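Local coordinates for putative SnoaL-like polyketide cyclase (Jannaschia sp., PDB 3KKG), which is probably a polyketide cyclase of the SnoaL-like family, with a fold of the NTF2 clan, at residues Leu16-Glu21 with Arg34-Pro39. Residues are numbered along the deposited sequence; the frame is centred on the assembly and turned at random. Where two conformers were deposited one is given.
Sequences LRLFDE and RETMTP
Leu18 and Thr36 mark the nearest approach of the two backbones, their CA atoms 8.4 Å apart where the chain leaving helix 6-16 passes the C-terminal end of helix 29-36, and side chains and one water span the gap, with no direct hydrogen bond between the segments. The polar half centres on Arg17. Its side chain bends at chi3 (61°), which turns the guanidinium to lie between two carboxylates. On one side NE donates a nearly straight bond of 2.8 Å to Glu21 OE2; the acceptor lies in the guanidinium plane but is itself met from above its carboxylate plane. On the other, Glu35 reaches in with an extended chain beyond CG, its carboxylate perpendicular to the guanidinium and at that group's edge. This second salt bridge is long, Arg17 NH2 to Glu35 OE2 measuring 3.5 Å. A water also links the two segments, donating to Thr36 OG1 at a short 2.5 Å and weakly accepting from Arg17 NH1, while Thr36 OG1 is also bonded to the backbone O of Val32. A leucine in place of Arg17 would probably leave the Glu21 and Glu35 carboxylates without the positive charge between them and deprive the water of its Arg17 partner. The apolar half is buried. Leu18 meets Met37, a selenomethionine, tip to tip; in one of its two conformers the bend at chi2 (69°) brings Met37 CE to 3.7 Å from Leu18 CD1. Thr36 CG2 meets the same leucine, 4.1 Å from Leu18 CD2. Leu18 also packs on Trp33 of helix 29-36 and Phe117 of strand 108-120, while Thr36 and Met37 rest on Val124 of strand 123-131, so the turn after helix 6-16 and the end of helix 29-36 pack together against the curved sheet of this NTF2-like fold.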
ATOM      1  N   LEU A  16       4.874  -3.053  16.056  1.00 16.89           N
ATOM      2  CA  LEU A  16       4.758  -4.489  15.833  1.00 17.06           C
ATOM      3  C   LEU A  16       3.807  -5.188  16.842  1.00 16.75           C
ATOM      4  O   LEU A  16       3.252  -6.261  16.552  1.00 17.35           O
ATOM      5  CB  LEU A  16       6.119  -5.178  15.742  1.00 16.69           C
ATOM      6  CG  LEU A  16       6.819  -5.018  14.403  1.00 17.12           C
ATOM      7  CD1 LEU A  16       8.247  -5.610  14.483  1.00 17.67           C
ATOM      8  CD2 LEU A  16       6.007  -5.629  13.263  1.00 20.41           C
ATOM      9  N   ARG A  17       3.608  -4.579  18.007  1.00 17.51           N
ATOM     10  CA  ARG A  17       2.625  -5.103  18.964  1.00 17.34           C
ATOM     11  C   ARG A  17       1.245  -5.166  18.349  1.00 17.52           C
ATOM     12  O   ARG A  17       0.460  -6.060  18.680  1.00 17.89           O
ATOM     13  CB  ARG A  17       2.576  -4.256  20.230  1.00 20.32           C
ATOM     14  CG  ARG A  17       3.836  -4.230  21.006  1.00 21.09           C
ATOM     15  CD  ARG A  17       3.697  -3.528  22.356  1.00 25.40           C
ATOM     16  NE  ARG A  17       2.719  -4.214  23.207  1.00 28.43           N
ATOM     17  CZ  ARG A  17       1.840  -3.617  24.005  1.00 33.41           C
ATOM     18  NH1 ARG A  17       1.771  -2.293  24.101  1.00 37.35           N
ATOM     19  NH2 ARG A  17       1.022  -4.364  24.737  1.00 29.90           N
ATOM     20  N   LEU A  18       0.958  -4.274  17.389  1.00 16.69           N
ATOM     21  CA  LEU A  18      -0.347  -4.247  16.752  1.00 16.89           C
ATOM     22  C   LEU A  18      -0.593  -5.429  15.825  1.00 17.11           C
ATOM     23  O   LEU A  18      -1.711  -5.665  15.399  1.00 20.21           O
ATOM     24  CB  LEU A  18      -0.511  -2.949  15.963  1.00 17.61           C
ATOM     25  CG  LEU A  18      -0.399  -1.657  16.786  1.00 18.50           C
ATOM     26  CD1 LEU A  18      -0.362  -0.408  15.924  1.00 20.06           C
ATOM     27  CD2 LEU A  18      -1.581  -1.614  17.832  1.00 18.42           C
ATOM     28  N   PHE A  19       0.452  -6.189  15.542  1.00 16.80           N
ATOM     29  CA  PHE A  19       0.373  -7.357  14.689  1.00 16.91           C
ATOM     30  C   PHE A  19       0.386  -8.665  15.497  1.00 19.30           C
ATOM     31  O   PHE A  19       0.360  -9.737  14.897  1.00 18.68           O
ATOM     32  CB  PHE A  19       1.475  -7.354  13.621  1.00 18.07           C
ATOM     33  CG  PHE A  19       1.308  -6.203  12.648  1.00 17.71           C
ATOM     34  CD1 PHE A  19       1.759  -4.931  12.967  1.00 17.98           C
ATOM     35  CD2 PHE A  19       0.556  -6.383  11.515  1.00 21.25           C
ATOM     36  CE1 PHE A  19       1.531  -3.887  12.097  1.00 18.76           C
ATOM     37  CE2 PHE A  19       0.338  -5.316  10.622  1.00 24.59           C
ATOM     38  CZ  PHE A  19       0.810  -4.080  10.950  1.00 21.57           C
ATOM     39  N   ASP A  20       0.422  -8.543  16.824  1.00 18.53           N
ATOM     40  CA  ASP A  20       0.422  -9.704  17.735  1.00 19.01           C
ATOM     41  C   ASP A  20      -0.654  -9.462  18.784  1.00 17.77           C
ATOM     42  O   ASP A  20      -1.835  -9.758  18.541  1.00 18.39           O
ATOM     43  CB  ASP A  20       1.840  -9.923  18.304  1.00 18.20           C
ATOM     44  CG  ASP A  20       1.906 -11.071  19.272  1.00 19.08           C
ATOM     45  OD1 ASP A  20       1.159 -12.025  19.074  1.00 23.32           O
ATOM     46  OD2 ASP A  20       2.814 -10.998  20.114  1.00 25.98           O
ATOM     47  N   GLU A  21      -0.293  -8.928  19.942  1.00 19.31           N
ATOM     48  CA  GLU A  21      -1.289  -8.715  21.003  1.00 19.30           C
ATOM     49  C   GLU A  21      -2.394  -7.700  20.629  1.00 19.14           C
ATOM     50  O   GLU A  21      -3.508  -7.743  21.162  1.00 19.30           O
ATOM     51  CB  GLU A  21      -0.633  -8.290  22.304  1.00 21.44           C
ATOM     52  CG  GLU A  21       0.292  -7.085  22.248  1.00 27.06           C
ATOM     53  CD  GLU A  21       1.787  -7.445  22.087  1.00 29.50           C
ATOM     54  OE1 GLU A  21       2.187  -8.185  21.143  1.00 25.57           O
ATOM     55  OE2 GLU A  21       2.584  -6.959  22.923  1.00 36.53           O
ATOM     56  N   ARG A  34      -5.556   1.140  22.703  1.00 21.09           N
ATOM     57  CA  ARG A  34      -5.705   2.288  23.608  1.00 21.67           C
ATOM     58  C   ARG A  34      -4.397   2.725  24.263  1.00 21.64           C
ATOM     59  O   ARG A  34      -4.210   3.906  24.524  1.00 25.46           O
ATOM     60  CB  ARG A  34      -6.767   2.014  24.666  1.00 22.16           C
ATOM     61  CG  ARG A  34      -8.154   1.890  24.077  1.00 21.31           C
ATOM     62  CD  ARG A  34      -9.209   1.622  25.117  1.00 22.95           C
ATOM     63  NE  ARG A  34     -10.522   1.441  24.485  1.00 20.82           N
ATOM     64  CZ  ARG A  34     -11.223   0.305  24.466  1.00 21.28           C
ATOM     65  NH1 ARG A  34     -10.795  -0.803  25.060  1.00 25.45           N
ATOM     66  NH2 ARG A  34     -12.385   0.277  23.841  1.00 25.45           N
ATOM     67  N   GLU A  35      -3.483   1.791  24.497  1.00 21.89           N
ATOM     68  CA  GLU A  35      -2.165   2.153  25.030  1.00 23.08           C
ATOM     69  C   GLU A  35      -1.141   2.618  23.990  1.00 22.73           C
ATOM     70  O   GLU A  35      -0.161   3.271  24.322  1.00 24.41           O
ATOM     71  CB  GLU A  35      -1.596   1.038  25.882  1.00 27.97           C
ATOM     72  CG  GLU A  35      -1.202  -0.258  25.224  1.00 30.45           C
ATOM     73  CD  GLU A  35      -0.817  -1.312  26.288  1.00 36.13           C
ATOM     74  OE1 GLU A  35       0.084  -1.015  27.099  1.00 43.50           O
ATOM     75  OE2 GLU A  35      -1.440  -2.401  26.346  1.00 46.43           O
ATOM     76  N   THR A  36      -1.391   2.308  22.722  1.00 20.80           N
ATOM     77  CA  THR A  36      -0.453   2.585  21.623  1.00 21.13           C
ATOM     78  C   THR A  36      -0.782   3.857  20.824  1.00 19.72           C
ATOM     79  O   THR A  36       0.093   4.588  20.360  1.00 21.27           O
ATOM     80  CB  THR A  36      -0.484   1.349  20.664  1.00 19.68           C
ATOM     81  OG1 THR A  36      -0.040   0.201  21.415  1.00 24.49           O
ATOM     82  CG2 THR A  36       0.470   1.514  19.486  1.00 24.07           C
HETATM   83  N   MSE A  37      -2.078   4.032  20.546  0.70 18.98           N
HETATM   84  CA  MSE A  37      -2.579   5.165  19.745  0.70 18.50           C
HETATM   85  C   MSE A  37      -2.914   6.348  20.661  0.70 20.16           C
HETATM   86  O   MSE A  37      -3.284   6.164  21.830  0.70 20.79           O
HETATM   87  CB  MSE A  37      -3.856   4.789  18.977  0.70 18.65           C
HETATM   88  CG  MSE A  37      -3.670   4.027  17.670  0.70 17.09           C
HETATM   89 SE   MSE A  37      -3.010   2.160  17.860  0.53 16.76          SE
HETATM   90  CE  MSE A  37      -3.560   1.504  16.089  0.70 18.97           C
ATOM     91  N   THR A  38      -2.835   7.550  20.089  1.00 19.17           N
ATOM     92  CA  THR A  38      -3.304   8.773  20.772  1.00 19.74           C
ATOM     93  C   THR A  38      -4.829   8.851  20.660  1.00 18.48           C
ATOM     94  O   THR A  38      -5.452   8.193  19.843  1.00 17.85           O
ATOM     95  CB  THR A  38      -2.697  10.022  20.138  1.00 17.51           C
ATOM     96  OG1 THR A  38      -3.094  10.100  18.760  1.00 20.18           O
ATOM     97  CG2 THR A  38      -1.163   9.975  20.262  1.00 19.17           C
ATOM     98  N   PRO A  39      -5.461   9.624  21.544  1.00 18.06           N
ATOM     99  CA  PRO A  39      -6.929   9.754  21.494  1.00 18.56           C
ATOM    100  C   PRO A  39      -7.464  10.285  20.158  1.00 18.84           C
ATOM    101  O   PRO A  39      -8.565   9.927  19.731  1.00 21.11           O
ATOM    102  CB  PRO A  39      -7.227  10.736  22.633  1.00 17.86           C
ATOM    103  CG  PRO A  39      -6.012  10.682  23.491  1.00 19.11           C
ATOM    104  CD  PRO A  39      -4.850  10.380  22.655  1.00 18.22           C
TER
HETATM  105  O   HOH W   1       2.257  -0.867  21.239  1.00 32.23           O